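Local coordinates for protein possible thiol-disulfide isomerase (Cytophaga hutchinsonii, PDB 3HCZ) that is probably a thioredoxin-fold thiol-disulfide oxidoreductase or isomerase of the AhpC/TSA family, its exact function not established, at residues A[35-40]-A[111-116]. Sequence-based numbering, arbitrary orientation. Where two conformers were deposited one is given.
Sequences ILFFWD and ATPVLY
The cis-proline entry into a central antiparallel strand pair, a hallmark of the thioredoxin fold, joins Phe37, Phe38 and Trp39 to Thr112 and Pro113. Strand 35-39 runs at 169° to strand 114-116, and two hydrogen-bonded pairs, Leu36 with Tyr116 and Phe38 with Val114, tie them. Phe38 N gives a nearly straight bond to Val114 O (2.8 Å, 167° at the hydrogen), while Val114 N returns one to Phe38 O. The peptide bond before Pro113 is cis, and the proline ring lies beside Phe37, its CB 3.5 Å from Phe37 CZ. With CG anti to the backbone N (chi1 -174°), the Phe37 ring leans over toward Pro113 of the partner segment, while Leu115 CB meets the ring edge at CD1. Further along this face, in one of its modelled conformers, Ile35 CG2 lies against Leu115. On the face of Leu36 and Val114, Phe38 presents its ring edge to Tyr116, CE2 to CD2 at 4.0 Å. In thioredoxin-like proteins the cis-proline loop faces the CXXC motif; consistent with this, Thr112 also touches Cys43, just beyond strand 33-39. Beyond Trp39 and Pro113 the two chains diverge, and a water bridges Asp40 OD2 (3.0 Å) and Thr112 OG1 (2.7 Å), while Asp40 OD1 accepts a hydrogen bond from Gln42 N. Helix 49-60 packs against Phe37, Trp39 and Pro113.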
ATOM      1  N   ILE A  35       4.723  -2.274  -0.966  1.00 14.89           N
ATOM      2  CA  ILE A  35       4.344  -0.936  -0.574  0.50 14.74           C
ATOM      3  C   ILE A  35       2.886  -1.017  -0.088  1.00 15.84           C
ATOM      4  O   ILE A  35       1.985  -1.337  -0.874  1.00 16.84           O
ATOM      5  CB  ILE A  35       4.477   0.058  -1.764  0.50 13.63           C
ATOM      6  CG1 ILE A  35       5.832  -0.090  -2.481  0.50 12.75           C
ATOM      7  CG2 ILE A  35       4.230   1.506  -1.307  0.50 14.93           C
ATOM      8  CD1 ILE A  35       7.043  -0.010  -1.559  0.50  9.50           C
ATOM      9  N   LEU A  36       2.674  -0.760   1.186  1.00 14.46           N
ATOM     10  CA  LEU A  36       1.368  -0.763   1.708  1.00 16.10           C
ATOM     11  C   LEU A  36       0.844   0.671   1.560  1.00 15.92           C
ATOM     12  O   LEU A  36       1.382   1.598   2.168  1.00 17.04           O
ATOM     13  CB  LEU A  36       1.393  -1.283   3.154  1.00 16.99           C
ATOM     14  CG  LEU A  36       0.093  -1.244   3.925  1.00 17.71           C
ATOM     15  CD1 LEU A  36      -1.108  -1.921   3.140  1.00 20.77           C
ATOM     16  CD2 LEU A  36       0.395  -1.990   5.244  1.00 17.54           C
ATOM     17  N   PHE A  37      -0.209   0.855   0.765  1.00 15.16           N
ATOM     18  CA  PHE A  37      -0.682   2.235   0.451  1.00 15.14           C
ATOM     19  C   PHE A  37      -2.168   2.456   0.725  1.00 14.97           C
ATOM     20  O   PHE A  37      -3.019   1.971  -0.016  1.00 14.83           O
ATOM     21  CB  PHE A  37      -0.318   2.551  -1.019  1.00 15.34           C
ATOM     22  CG  PHE A  37      -0.610   3.937  -1.444  1.00 16.63           C
ATOM     23  CD1 PHE A  37       0.134   5.022  -0.945  1.00 17.10           C
ATOM     24  CD2 PHE A  37      -1.640   4.187  -2.352  1.00 20.15           C
ATOM     25  CE1 PHE A  37      -0.150   6.351  -1.380  1.00 20.00           C
ATOM     26  CE2 PHE A  37      -1.926   5.497  -2.776  1.00 19.49           C
ATOM     27  CZ  PHE A  37      -1.171   6.571  -2.289  1.00 20.04           C
ATOM     28  N   PHE A  38      -2.482   3.245   1.758  1.00 14.36           N
ATOM     29  CA  PHE A  38      -3.876   3.476   2.128  1.00 14.82           C
ATOM     30  C   PHE A  38      -4.332   4.778   1.492  1.00 15.31           C
ATOM     31  O   PHE A  38      -3.657   5.811   1.627  1.00 14.48           O
ATOM     32  CB  PHE A  38      -4.071   3.547   3.654  1.00 14.01           C
ATOM     33  CG  PHE A  38      -3.667   2.300   4.390  1.00 16.33           C
ATOM     34  CD1 PHE A  38      -4.610   1.272   4.643  1.00 14.47           C
ATOM     35  CD2 PHE A  38      -2.352   2.157   4.886  1.00 18.44           C
ATOM     36  CE1 PHE A  38      -4.241   0.077   5.318  1.00 19.25           C
ATOM     37  CE2 PHE A  38      -1.967   0.970   5.595  1.00 20.76           C
ATOM     38  CZ  PHE A  38      -2.904  -0.077   5.802  1.00 18.22           C
ATOM     39  N   TRP A  39      -5.475   4.736   0.813  1.00 15.21           N
ATOM     40  CA  TRP A  39      -5.934   5.883   0.031  1.00 15.70           C
ATOM     41  C   TRP A  39      -7.448   5.881  -0.063  1.00 15.23           C
ATOM     42  O   TRP A  39      -8.126   4.907   0.326  1.00 14.94           O
ATOM     43  CB  TRP A  39      -5.283   5.889  -1.372  1.00 15.60           C
ATOM     44  CG  TRP A  39      -5.812   4.832  -2.284  1.00 15.61           C
ATOM     45  CD1 TRP A  39      -5.537   3.462  -2.249  1.00 15.03           C
ATOM     46  CD2 TRP A  39      -6.734   5.035  -3.351  1.00 15.36           C
ATOM     47  NE1 TRP A  39      -6.222   2.830  -3.272  1.00 13.89           N
ATOM     48  CE2 TRP A  39      -6.971   3.773  -3.945  1.00 16.69           C
ATOM     49  CE3 TRP A  39      -7.383   6.173  -3.872  1.00 15.16           C
ATOM     50  CZ2 TRP A  39      -7.840   3.617  -5.033  1.00 13.73           C
ATOM     51  CZ3 TRP A  39      -8.240   6.021  -4.956  1.00 17.98           C
ATOM     52  CH2 TRP A  39      -8.454   4.753  -5.528  1.00 16.66           C
ATOM     53  N   ASP A  40      -7.989   7.010  -0.542  1.00 14.84           N
ATOM     54  CA  ASP A  40      -9.433   7.240  -0.567  1.00 14.15           C
ATOM     55  C   ASP A  40      -9.731   8.033  -1.836  1.00 14.84           C
ATOM     56  O   ASP A  40      -9.158   9.106  -2.054  1.00 14.34           O
ATOM     57  CB  ASP A  40      -9.826   8.027   0.699  1.00 14.19           C
ATOM     58  CG  ASP A  40     -11.313   8.263   0.838  1.00 16.14           C
ATOM     59  OD1 ASP A  40     -12.116   8.041  -0.096  1.00 15.58           O
ATOM     60  OD2 ASP A  40     -11.683   8.751   1.927  1.00 19.53           O
ATOM     61  N   ALA A 111      -5.770  11.244   8.159  1.00 25.16           N
ATOM     62  CA  ALA A 111      -5.531  11.766   6.824  1.00 23.82           C
ATOM     63  C   ALA A 111      -5.059  10.618   5.883  1.00 22.27           C
ATOM     64  O   ALA A 111      -4.281   9.746   6.291  1.00 21.94           O
ATOM     65  CB  ALA A 111      -4.510  12.856   6.885  1.00 24.35           C
ATOM     66  N   THR A 112      -5.546  10.612   4.648  1.00 20.46           N
ATOM     67  CA  THR A 112      -4.979   9.736   3.602  1.00 19.53           C
ATOM     68  C   THR A 112      -4.285  10.645   2.576  1.00 19.58           C
ATOM     69  O   THR A 112      -4.588  11.857   2.530  1.00 18.51           O
ATOM     70  CB  THR A 112      -6.072   8.902   2.877  1.00 19.31           C
ATOM     71  OG1 THR A 112      -7.214   9.731   2.659  1.00 19.96           O
ATOM     72  CG2 THR A 112      -6.494   7.694   3.710  1.00 18.66           C
ATOM     73  N   PRO A 113      -3.351  10.091   1.754  1.00 19.32           N
ATOM     74  CA  PRO A 113      -2.993   8.675   1.727  1.00 17.66           C
ATOM     75  C   PRO A 113      -1.862   8.442   2.713  1.00 18.52           C
ATOM     76  O   PRO A 113      -1.276   9.435   3.216  1.00 17.47           O
ATOM     77  CB  PRO A 113      -2.513   8.467   0.294  1.00 17.94           C
ATOM     78  CG  PRO A 113      -1.960   9.815  -0.150  1.00 19.78           C
ATOM     79  CD  PRO A 113      -2.565  10.877   0.774  1.00 19.24           C
ATOM     80  N   VAL A 114      -1.582   7.178   3.016  1.00 17.08           N
ATOM     81  CA  VAL A 114      -0.543   6.811   3.968  1.00 17.52           C
ATOM     82  C   VAL A 114       0.246   5.634   3.374  1.00 17.05           C
ATOM     83  O   VAL A 114      -0.361   4.680   2.893  1.00 17.30           O
ATOM     84  CB  VAL A 114      -1.110   6.319   5.299  1.00 17.62           C
ATOM     85  CG1 VAL A 114       0.071   6.000   6.265  1.00 19.42           C
ATOM     86  CG2 VAL A 114      -2.045   7.351   5.946  1.00 18.19           C
ATOM     87  N   LEU A 115       1.577   5.674   3.460  1.00 16.50           N
ATOM     88  CA  LEU A 115       2.418   4.666   2.793  1.00 16.51           C
ATOM     89  C   LEU A 115       3.405   3.993   3.782  1.00 15.82           C
ATOM     90  O   LEU A 115       4.100   4.693   4.569  1.00 15.79           O
ATOM     91  CB  LEU A 115       3.203   5.371   1.660  1.00 16.69           C
ATOM     92  CG  LEU A 115       4.068   4.528   0.719  1.00 20.22           C
ATOM     93  CD1 LEU A 115       4.235   5.288  -0.566  1.00 24.58           C
ATOM     94  CD2 LEU A 115       5.448   4.264   1.363  1.00 19.68           C
ATOM     95  N   TYR A 116       3.447   2.667   3.770  1.00 13.82           N
ATOM     96  CA  TYR A 116       4.474   1.901   4.494  1.00 14.66           C
ATOM     97  C   TYR A 116       5.268   1.097   3.503  1.00 14.63           C
ATOM     98  O   TYR A 116       4.719   0.672   2.497  1.00 16.87           O
ATOM     99  CB  TYR A 116       3.838   0.926   5.496  1.00 14.92           C
ATOM    100  CG  TYR A 116       3.128   1.630   6.634  1.00 17.60           C
ATOM    101  CD1 TYR A 116       3.791   1.868   7.842  1.00 18.80           C
ATOM    102  CD2 TYR A 116       1.791   2.071   6.502  1.00 19.11           C
ATOM    103  CE1 TYR A 116       3.128   2.504   8.912  1.00 23.05           C
ATOM    104  CE2 TYR A 116       1.135   2.740   7.566  1.00 22.23           C
ATOM    105  CZ  TYR A 116       1.810   2.941   8.763  1.00 24.62           C
ATOM    106  OH  TYR A 116       1.229   3.599   9.844  1.00 29.89           O
TER
HETATM  107  O   HOH W   1      -9.601   9.583   3.870  1.00 21.37           O